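Local coordinates for protein xyloglucanase (Paenibacillus pabuli, PDB 2JEP) that hydrolyses xyloglucan, a plant cell-wall polysaccharide, as a family 5 glycoside hydrolase, probably cutting within its beta-1,4-glucan backbone, at residues A[144-158]-A[195-209]. Numbering follows the deposited sequence.
Sequences LVNGGNQTAIKEKYK and YYTNLNAYNQIFVDT
Y202 and Q150 join two neighbouring outer helices of the TIM barrel, 150-167 and 193-211, whose segments 150-158 and 195-209 cross at -30°, with strand 175-178 between them in sequence; the turn before the first helix closes over the start of the second. Y202 is a knob among Q150, I153, K154 and Y157, and its OH donates to Q150 OE1 at 2.7 Å, on a lone pair, with amide and ring nearly coplanar. On the other branch, Q150 NE2 donates to L144 O and G147 O, both 3.0 Å away. The bend at chi2 (-66°) brings this amide back toward the turn, its plane stacked flat on the amide of N198, whose ND2 donates to V145 O at 2.8 Å. With an alanine at Q150, the Y202 hydroxyl would probably lose this acceptor, and the turn its tie to the helix. N146 CA sits over the Y195 ring face, 3.9 Å from its centroid. K154 fits among N198, A201, Y202 and I205, and a water links its NZ to N198 OD1. Y157 CE2 meets Y202 O edge-on at 3.2 Å, while the Y157 hydroxyl is hydrogen-bonded to S179 O. Side-chain amides thus fasten the turn; mostly aromatic and aliphatic groups, with the Y202 hydroxyl bond, mate the helices.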
ATOM      1  N   LEU A 144       2.812  -2.005 -17.406  1.00  7.21           N
ATOM      2  CA  LEU A 144       3.992  -2.845 -17.399  1.00  7.47           C
ATOM      3  C   LEU A 144       5.199  -2.048 -17.823  1.00  7.64           C
ATOM      4  O   LEU A 144       5.302  -1.652 -18.987  1.00  8.32           O
ATOM      5  CB  LEU A 144       3.814  -4.074 -18.327  1.00  8.15           C
ATOM      6  CG  LEU A 144       2.634  -4.984 -18.022  1.00  8.90           C
ATOM      7  CD1 LEU A 144       2.556  -6.144 -19.007  1.00 11.56           C
ATOM      8  CD2 LEU A 144       2.598  -5.488 -16.575  1.00  9.76           C
ATOM      9  N   VAL A 145       6.143  -1.865 -16.894  1.00  7.25           N
ATOM     10  CA  VAL A 145       7.345  -1.094 -17.243  1.00  8.05           C
ATOM     11  C   VAL A 145       8.112  -1.730 -18.420  1.00  8.27           C
ATOM     12  O   VAL A 145       8.823  -1.054 -19.122  1.00  8.94           O
ATOM     13  CB  VAL A 145       8.281  -0.909 -16.045  1.00  8.25           C
ATOM     14  CG1 VAL A 145       7.607  -0.021 -14.986  1.00  9.67           C
ATOM     15  CG2 VAL A 145       8.714  -2.263 -15.452  1.00  9.59           C
ATOM     16  N   ASN A 146       7.986  -3.048 -18.559  1.00  8.85           N
ATOM     17  CA  ASN A 146       8.635  -3.825 -19.606  1.00  9.34           C
ATOM     18  C   ASN A 146       7.781  -3.955 -20.865  1.00  9.91           C
ATOM     19  O   ASN A 146       8.236  -4.515 -21.858  1.00 11.09           O
ATOM     20  CB  ASN A 146       9.017  -5.222 -19.100  1.00  9.60           C
ATOM     21  CG  ASN A 146       7.859  -5.990 -18.505  1.00  9.52           C
ATOM     22  OD1 ASN A 146       7.401  -7.030 -19.064  1.00 12.09           O
ATOM     23  ND2 ASN A 146       7.358  -5.500 -17.408  1.00  7.73           N
ATOM     24  N   GLY A 147       6.558  -3.441 -20.848  1.00  9.95           N
ATOM     25  CA  GLY A 147       5.663  -3.596 -21.974  1.00 10.93           C
ATOM     26  C   GLY A 147       6.167  -2.911 -23.217  1.00 11.48           C
ATOM     27  O   GLY A 147       6.850  -1.893 -23.154  1.00 11.61           O
ATOM     28  N   GLY A 148       5.816  -3.459 -24.374  1.00 12.98           N
ATOM     29  CA  GLY A 148       6.318  -2.929 -25.620  1.00 14.79           C
ATOM     30  C   GLY A 148       5.675  -1.667 -26.142  1.00 16.18           C
ATOM     31  O   GLY A 148       6.284  -0.955 -26.933  1.00 20.22           O
ATOM     32  N   ASN A 149       4.440  -1.411 -25.770  1.00 13.66           N
ATOM     33  CA  ASN A 149       3.687  -0.255 -26.297  1.00 12.39           C
ATOM     34  C   ASN A 149       3.518   0.802 -25.215  1.00 10.82           C
ATOM     35  O   ASN A 149       2.439   1.003 -24.672  1.00 10.36           O
ATOM     36  CB  ASN A 149       2.311  -0.696 -26.852  1.00 12.63           C
ATOM     37  CG  ASN A 149       1.626   0.389 -27.723  1.00 13.27           C
ATOM     38  OD1 ASN A 149       1.950   1.593 -27.640  1.00 13.72           O
ATOM     39  ND2 ASN A 149       0.638  -0.050 -28.545  1.00 15.53           N
ATOM     40  N   GLN A 150       4.616   1.464 -24.889  1.00  9.70           N
ATOM     41  CA  GLN A 150       4.596   2.473 -23.820  1.00  8.96           C
ATOM     42  C   GLN A 150       3.693   3.656 -24.125  1.00  8.92           C
ATOM     43  O   GLN A 150       3.108   4.210 -23.223  1.00  8.30           O
ATOM     44  CB  GLN A 150       6.000   2.949 -23.460  1.00  9.46           C
ATOM     45  CG  GLN A 150       6.831   1.852 -22.763  1.00  8.62           C
ATOM     46  CD  GLN A 150       6.294   1.477 -21.399  1.00  8.53           C
ATOM     47  OE1 GLN A 150       5.869   2.355 -20.624  1.00  8.59           O
ATOM     48  NE2 GLN A 150       6.290   0.171 -21.097  1.00  9.04           N
ATOM     49  N   THR A 151       3.538   4.014 -25.398  1.00  9.54           N
ATOM     50  CA  THR A 151       2.613   5.080 -25.734  1.00  9.39           C
ATOM     51  C   THR A 151       1.191   4.725 -25.310  1.00  9.37           C
ATOM     52  O   THR A 151       0.512   5.540 -24.697  1.00  9.65           O
ATOM     53  CB  THR A 151       2.669   5.368 -27.226  1.00 10.09           C
ATOM     54  OG1 THR A 151       3.974   5.842 -27.542  1.00 12.54           O
ATOM     55  CG2 THR A 151       1.612   6.406 -27.633  1.00 11.04           C
ATOM     56  N   ALA A 152       0.732   3.523 -25.639  1.00  9.43           N
ATOM     57  CA  ALA A 152      -0.616   3.119 -25.273  1.00  9.46           C
ATOM     58  C   ALA A 152      -0.721   2.943 -23.765  1.00  9.08           C
ATOM     59  O   ALA A 152      -1.729   3.305 -23.182  1.00  9.53           O
ATOM     60  CB  ALA A 152      -1.025   1.835 -26.003  1.00 11.04           C
ATOM     61  N   ILE A 153       0.288   2.341 -23.135  1.00  8.47           N
ATOM     62  CA  ILE A 153       0.228   2.184 -21.667  1.00  8.56           C
ATOM     63  C   ILE A 153       0.073   3.551 -20.990  1.00  7.96           C
ATOM     64  O   ILE A 153      -0.761   3.731 -20.095  1.00  8.24           O
ATOM     65  CB  ILE A 153       1.466   1.470 -21.138  1.00  8.60           C
ATOM     66  CG1 ILE A 153       1.487   0.003 -21.629  1.00  8.96           C
ATOM     67  CG2 ILE A 153       1.542   1.539 -19.618  1.00  8.55           C
ATOM     68  CD1 ILE A 153       2.865  -0.704 -21.405  1.00 10.41           C
ATOM     69  N   LYS A 154       0.891   4.510 -21.402  1.00  7.77           N
ATOM     70  CA  LYS A 154       0.873   5.824 -20.782  1.00  8.33           C
ATOM     71  C   LYS A 154      -0.411   6.581 -21.034  1.00  8.28           C
ATOM     72  O   LYS A 154      -0.905   7.275 -20.130  1.00  9.15           O
ATOM     73  CB  LYS A 154       2.067   6.648 -21.252  1.00  8.29           C
ATOM     74  CG  LYS A 154       3.383   6.138 -20.687  1.00  8.91           C
ATOM     75  CD  LYS A 154       4.566   6.852 -21.330  1.00  9.12           C
ATOM     76  CE  LYS A 154       5.868   6.454 -20.710  1.00 10.04           C
ATOM     77  NZ  LYS A 154       7.001   7.227 -21.315  1.00 11.75           N
ATOM     78  N   GLU A 155      -0.967   6.452 -22.243  1.00  8.98           N
ATOM     79  CA  GLU A 155      -2.222   7.115 -22.513  1.00  9.28           C
ATOM     80  C   GLU A 155      -3.384   6.489 -21.759  1.00  9.24           C
ATOM     81  O   GLU A 155      -4.231   7.182 -21.233  1.00 10.03           O
ATOM     82  CB  GLU A 155      -2.488   7.109 -24.029  1.00 10.41           C
ATOM     83  CG  GLU A 155      -3.777   7.767 -24.474  1.00 11.73           C
ATOM     84  CD  GLU A 155      -3.858   9.250 -24.270  1.00 15.36           C
ATOM     85  OE1 GLU A 155      -2.803   9.904 -24.112  1.00 16.99           O
ATOM     86  OE2 GLU A 155      -5.024   9.775 -24.310  1.00 17.96           O
ATOM     87  N   LYS A 156      -3.422   5.171 -21.711  1.00  9.09           N
ATOM     88  CA  LYS A 156      -4.436   4.466 -20.941  1.00  9.17           C
ATOM     89  C   LYS A 156      -4.361   4.867 -19.481  1.00  8.52           C
ATOM     90  O   LYS A 156      -5.368   5.142 -18.839  1.00  9.24           O
ATOM     91  CB  LYS A 156      -4.234   2.968 -21.106  1.00  9.29           C
ATOM     92  CG  LYS A 156      -5.260   2.068 -20.406  1.00  9.07           C
ATOM     93  CD  LYS A 156      -5.094   0.617 -20.870  1.00 10.07           C
ATOM     94  CE  LYS A 156      -6.026  -0.346 -20.184  1.00 10.85           C
ATOM     95  NZ  LYS A 156      -5.921  -1.701 -20.821  1.00 15.01           N
ATOM     96  N   TYR A 157      -3.150   4.868 -18.937  1.00  8.26           N
ATOM     97  CA  TYR A 157      -2.946   5.253 -17.547  1.00  8.12           C
ATOM     98  C   TYR A 157      -3.431   6.678 -17.254  1.00  8.24           C
ATOM     99  O   TYR A 157      -4.122   6.926 -16.256  1.00  8.16           O
ATOM    100  CB  TYR A 157      -1.461   5.080 -17.224  1.00  8.07           C
ATOM    101  CG  TYR A 157      -1.056   5.331 -15.796  1.00  6.86           C
ATOM    102  CD1 TYR A 157      -1.410   4.443 -14.787  1.00  6.94           C
ATOM    103  CD2 TYR A 157      -0.268   6.420 -15.459  1.00  6.86           C
ATOM    104  CE1 TYR A 157      -0.972   4.623 -13.491  1.00  6.87           C
ATOM    105  CE2 TYR A 157       0.161   6.617 -14.161  1.00  6.53           C
ATOM    106  CZ  TYR A 157      -0.185   5.720 -13.169  1.00  6.69           C
ATOM    107  OH  TYR A 157       0.255   5.942 -11.874  1.00  7.58           O
ATOM    108  N   LYS A 158      -3.073   7.621 -18.128  1.00  8.19           N
ATOM    109  CA  LYS A 158      -3.575   8.970 -18.020  1.00  8.97           C
ATOM    110  C   LYS A 158      -5.103   9.000 -17.986  1.00  9.04           C
ATOM    111  O   LYS A 158      -5.707   9.644 -17.131  1.00  8.85           O
ATOM    112  CB  LYS A 158      -3.032   9.831 -19.172  1.00  9.54           C
ATOM    113  CG  LYS A 158      -3.587  11.277 -19.209  1.00 11.12           C
ATOM    114  CD  LYS A 158      -3.112  11.967 -20.482  1.00 15.26           C
ATOM    115  CE  LYS A 158      -3.762  13.284 -20.771  1.00 21.32           C
ATOM    116  NZ  LYS A 158      -3.259  13.737 -22.104  1.00 25.82           N
ATOM    117  N   TYR A 195      13.544   0.600 -17.708  1.00  7.38           N
ATOM    118  CA  TYR A 195      12.269   0.301 -17.094  1.00  7.19           C
ATOM    119  C   TYR A 195      11.972   1.215 -15.912  1.00  7.09           C
ATOM    120  O   TYR A 195      10.825   1.607 -15.696  1.00  7.07           O
ATOM    121  CB  TYR A 195      12.195  -1.157 -16.661  1.00  8.31           C
ATOM    122  CG  TYR A 195      12.269  -2.175 -17.763  1.00  8.34           C
ATOM    123  CD1 TYR A 195      12.069  -1.833 -19.093  1.00  8.64           C
ATOM    124  CD2 TYR A 195      12.553  -3.500 -17.474  1.00  9.89           C
ATOM    125  CE1 TYR A 195      12.162  -2.797 -20.096  1.00  9.96           C
ATOM    126  CE2 TYR A 195      12.661  -4.455 -18.478  1.00 11.46           C
ATOM    127  CZ  TYR A 195      12.453  -4.108 -19.778  1.00 11.53           C
ATOM    128  OH  TYR A 195      12.545  -5.058 -20.778  1.00 14.16           O
ATOM    129  N   TYR A 196      13.018   1.567 -15.152  1.00  6.79           N
ATOM    130  CA  TYR A 196      12.850   2.514 -14.055  1.00  6.87           C
ATOM    131  C   TYR A 196      12.383   3.865 -14.589  1.00  6.91           C
ATOM    132  O   TYR A 196      11.530   4.534 -13.980  1.00  7.79           O
ATOM    133  CB  TYR A 196      14.126   2.643 -13.197  1.00  7.23           C
ATOM    134  CG  TYR A 196      13.885   2.745 -11.714  1.00  6.62           C
ATOM    135  CD1 TYR A 196      12.768   3.391 -11.175  1.00  7.21           C
ATOM    136  CD2 TYR A 196      14.793   2.192 -10.819  1.00  6.41           C
ATOM    137  CE1 TYR A 196      12.558   3.452  -9.807  1.00  6.65           C
ATOM    138  CE2 TYR A 196      14.584   2.249  -9.451  1.00  6.22           C
ATOM    139  CZ  TYR A 196      13.454   2.871  -8.957  1.00  6.31           C
ATOM    140  OH  TYR A 196      13.215   2.882  -7.581  1.00  7.13           O
ATOM    141  N   THR A 197      12.918   4.260 -15.751  1.00  6.77           N
ATOM    142  CA  THR A 197      12.460   5.496 -16.392  1.00  6.85           C
ATOM    143  C   THR A 197      10.967   5.440 -16.724  1.00  6.96           C
ATOM    144  O   THR A 197      10.251   6.389 -16.495  1.00  6.96           O
ATOM    145  CB  THR A 197      13.332   5.804 -17.603  1.00  7.31           C
ATOM    146  OG1 THR A 197      14.635   6.074 -17.103  1.00  8.03           O
ATOM    147  CG2 THR A 197      12.797   6.993 -18.415  1.00  8.71           C
ATOM    148  N   ASN A 198      10.486   4.306 -17.215  1.00  6.65           N
ATOM    149  CA  ASN A 198       9.043   4.161 -17.448  1.00  6.43           C
ATOM    150  C   ASN A 198       8.254   4.328 -16.151  1.00  6.42           C
ATOM    151  O   ASN A 198       7.257   4.996 -16.120  1.00  6.94           O
ATOM    152  CB  ASN A 198       8.722   2.829 -18.148  1.00  6.91           C
ATOM    153  CG  ASN A 198       9.268   2.764 -19.564  1.00  7.78           C
ATOM    154  OD1 ASN A 198       9.493   3.808 -20.210  1.00  8.26           O
ATOM    155  ND2 ASN A 198       9.482   1.551 -20.056  1.00  8.33           N
ATOM    156  N   LEU A 199       8.722   3.676 -15.090  1.00  6.51           N
ATOM    157  CA  LEU A 199       8.070   3.799 -13.780  1.00  6.13           C
ATOM    158  C   LEU A 199       7.979   5.273 -13.373  1.00  6.49           C
ATOM    159  O   LEU A 199       6.930   5.764 -12.958  1.00  6.23           O
ATOM    160  CB  LEU A 199       8.842   2.969 -12.735  1.00  6.84           C
ATOM    161  CG  LEU A 199       8.235   2.811 -11.344  1.00  7.14           C
ATOM    162  CD1 LEU A 199       8.878   1.617 -10.645  1.00  7.76           C
ATOM    163  CD2 LEU A 199       8.386   4.069 -10.493  1.00  9.70           C
ATOM    164  N   ASN A 200       9.106   5.974 -13.465  1.00  6.22           N
ATOM    165  CA  ASN A 200       9.138   7.390 -13.103  1.00  6.79           C
ATOM    166  C   ASN A 200       8.183   8.197 -13.978  1.00  6.92           C
ATOM    167  O   ASN A 200       7.526   9.131 -13.511  1.00  7.59           O
ATOM    168  CB  ASN A 200      10.554   7.959 -13.219  1.00  6.56           C
ATOM    169  CG  ASN A 200      11.542   7.374 -12.224  1.00  7.52           C
ATOM    170  OD1 ASN A 200      11.210   7.131 -11.054  1.00  7.74           O
ATOM    171  ND2 ASN A 200      12.802   7.229 -12.664  1.00  7.36           N
ATOM    172  N   ALA A 201       8.102   7.825 -15.256  1.00  7.07           N
ATOM    173  CA  ALA A 201       7.179   8.499 -16.172  1.00  7.12           C
ATOM    174  C   ALA A 201       5.740   8.302 -15.729  1.00  7.06           C
ATOM    175  O   ALA A 201       4.948   9.231 -15.779  1.00  7.93           O
ATOM    176  CB  ALA A 201       7.389   8.023 -17.605  1.00  8.09           C
ATOM    177  N   TYR A 202       5.384   7.090 -15.297  1.00  7.12           N
ATOM    178  CA  TYR A 202       4.026   6.851 -14.803  1.00  7.03           C
ATOM    179  C   TYR A 202       3.763   7.759 -13.604  1.00  7.04           C
ATOM    180  O   TYR A 202       2.719   8.402 -13.515  1.00  7.46           O
ATOM    181  CB  TYR A 202       3.778   5.380 -14.424  1.00  6.93           C
ATOM    182  CG  TYR A 202       4.087   4.341 -15.477  1.00  6.90           C
ATOM    183  CD1 TYR A 202       4.113   4.639 -16.831  1.00  7.03           C
ATOM    184  CD2 TYR A 202       4.335   3.018 -15.106  1.00  6.81           C
ATOM    185  CE1 TYR A 202       4.436   3.687 -17.761  1.00  7.46           C
ATOM    186  CE2 TYR A 202       4.658   2.053 -16.037  1.00  7.06           C
ATOM    187  CZ  TYR A 202       4.717   2.382 -17.373  1.00  7.36           C
ATOM    188  OH  TYR A 202       5.065   1.418 -18.276  1.00  8.88           O
ATOM    189  N   ASN A 203       4.700   7.812 -12.659  1.00  6.18           N
ATOM    190  CA  ASN A 203       4.452   8.666 -11.488  1.00  6.44           C
ATOM    191  C   ASN A 203       4.242  10.120 -11.904  1.00  6.41           C
ATOM    192  O   ASN A 203       3.383  10.794 -11.345  1.00  7.00           O
ATOM    193  CB  ASN A 203       5.591   8.583 -10.464  1.00  6.46           C
ATOM    194  CG  ASN A 203       5.523   7.339  -9.595  1.00  6.76           C
ATOM    195  OD1 ASN A 203       4.450   6.799  -9.362  1.00  7.37           O
ATOM    196  ND2 ASN A 203       6.675   6.904  -9.066  1.00  7.29           N
ATOM    197  N   GLN A 204       5.027  10.592 -12.866  1.00  6.71           N
ATOM    198  CA  GLN A 204       4.896  11.998 -13.321  1.00  7.12           C
ATOM    199  C   GLN A 204       3.560  12.251 -14.005  1.00  7.23           C
ATOM    200  O   GLN A 204       2.903  13.263 -13.776  1.00  7.75           O
ATOM    201  CB  GLN A 204       6.060  12.362 -14.239  1.00  7.34           C
ATOM    202  CG  GLN A 204       6.097  13.857 -14.550  1.00  8.16           C
ATOM    203  CD  GLN A 204       6.361  14.661 -13.289  1.00  7.88           C
ATOM    204  OE1 GLN A 204       7.461  14.592 -12.720  1.00  9.53           O
ATOM    205  NE2 GLN A 204       5.347  15.381 -12.805  1.00  9.35           N
ATOM    206  N   ILE A 205       3.173  11.334 -14.890  1.00  6.96           N
ATOM    207  CA  ILE A 205       1.862  11.415 -15.561  1.00  7.58           C
ATOM    208  C   ILE A 205       0.725  11.428 -14.550  1.00  7.57           C
ATOM    209  O   ILE A 205      -0.230  12.229 -14.658  1.00  7.95           O
ATOM    210  CB  ILE A 205       1.692  10.230 -16.569  1.00  7.97           C
ATOM    211  CG1 ILE A 205       2.655  10.402 -17.749  1.00 10.13           C
ATOM    212  CG2 ILE A 205       0.251  10.142 -17.088  1.00  9.20           C
ATOM    213  CD1 ILE A 205       2.920   9.097 -18.519  1.00 10.98           C
ATOM    214  N   PHE A 206       0.808  10.527 -13.577  1.00  7.16           N
ATOM    215  CA  PHE A 206      -0.194  10.487 -12.511  1.00  7.65           C
ATOM    216  C   PHE A 206      -0.305  11.838 -11.817  1.00  7.48           C
ATOM    217  O   PHE A 206      -1.407  12.390 -11.673  1.00  7.83           O
ATOM    218  CB  PHE A 206       0.168   9.354 -11.531  1.00  7.37           C
ATOM    219  CG  PHE A 206      -0.418   9.492 -10.169  1.00  6.75           C
ATOM    220  CD1 PHE A 206      -1.746   9.188  -9.924  1.00  7.20           C
ATOM    221  CD2 PHE A 206       0.374   9.867  -9.093  1.00  6.93           C
ATOM    222  CE1 PHE A 206      -2.251   9.257  -8.615  1.00  7.35           C
ATOM    223  CE2 PHE A 206      -0.125   9.933  -7.818  1.00  7.76           C
ATOM    224  CZ  PHE A 206      -1.446   9.638  -7.574  1.00  7.73           C
ATOM    225  N   VAL A 207       0.815  12.362 -11.334  1.00  7.41           N
ATOM    226  CA  VAL A 207       0.772  13.606 -10.572  1.00  7.32           C
ATOM    227  C   VAL A 207       0.138  14.724 -11.407  1.00  8.00           C
ATOM    228  O   VAL A 207      -0.809  15.374 -10.974  1.00  8.83           O
ATOM    229  CB  VAL A 207       2.180  14.007 -10.059  1.00  7.78           C
ATOM    230  CG1 VAL A 207       2.178  15.446  -9.518  1.00  8.09           C
ATOM    231  CG2 VAL A 207       2.713  12.999  -8.977  1.00  8.22           C
ATOM    232  N   ASP A 208       0.657  14.926 -12.607  1.00  8.16           N
ATOM    233  CA  ASP A 208       0.194  16.053 -13.408  1.00  8.74           C
ATOM    234  C   ASP A 208      -1.248  15.876 -13.865  1.00  8.84           C
ATOM    235  O   ASP A 208      -2.009  16.843 -13.935  1.00  9.95           O
ATOM    236  CB  ASP A 208       1.070  16.233 -14.631  1.00  8.98           C
ATOM    237  CG  ASP A 208       2.514  16.637 -14.293  1.00  9.93           C
ATOM    238  OD1 ASP A 208       2.769  17.206 -13.228  1.00  9.88           O
ATOM    239  OD2 ASP A 208       3.395  16.408 -15.137  1.00  9.92           O
ATOM    240  N   THR A 209      -1.639  14.643 -14.179  1.00  8.40           N
ATOM    241  CA  THR A 209      -3.008  14.393 -14.588  1.00  8.97           C
ATOM    242  C   THR A 209      -3.975  14.668 -13.449  1.00  8.49           C
ATOM    243  O   THR A 209      -5.001  15.325 -13.632  1.00  9.24           O
ATOM    244  CB  THR A 209      -3.156  12.922 -15.086  1.00  8.71           C
ATOM    245  OG1 THR A 209      -2.334  12.721 -16.243  1.00  9.83           O
ATOM    246  CG2 THR A 209      -4.582  12.579 -15.428  1.00 10.00           C
TER
HETATM  247  O   HOH W   1      10.848  -4.536 -22.737  1.00 17.50           O
HETATM  248  O   HOH W   2       9.418   6.531 -20.133  1.00 10.03           O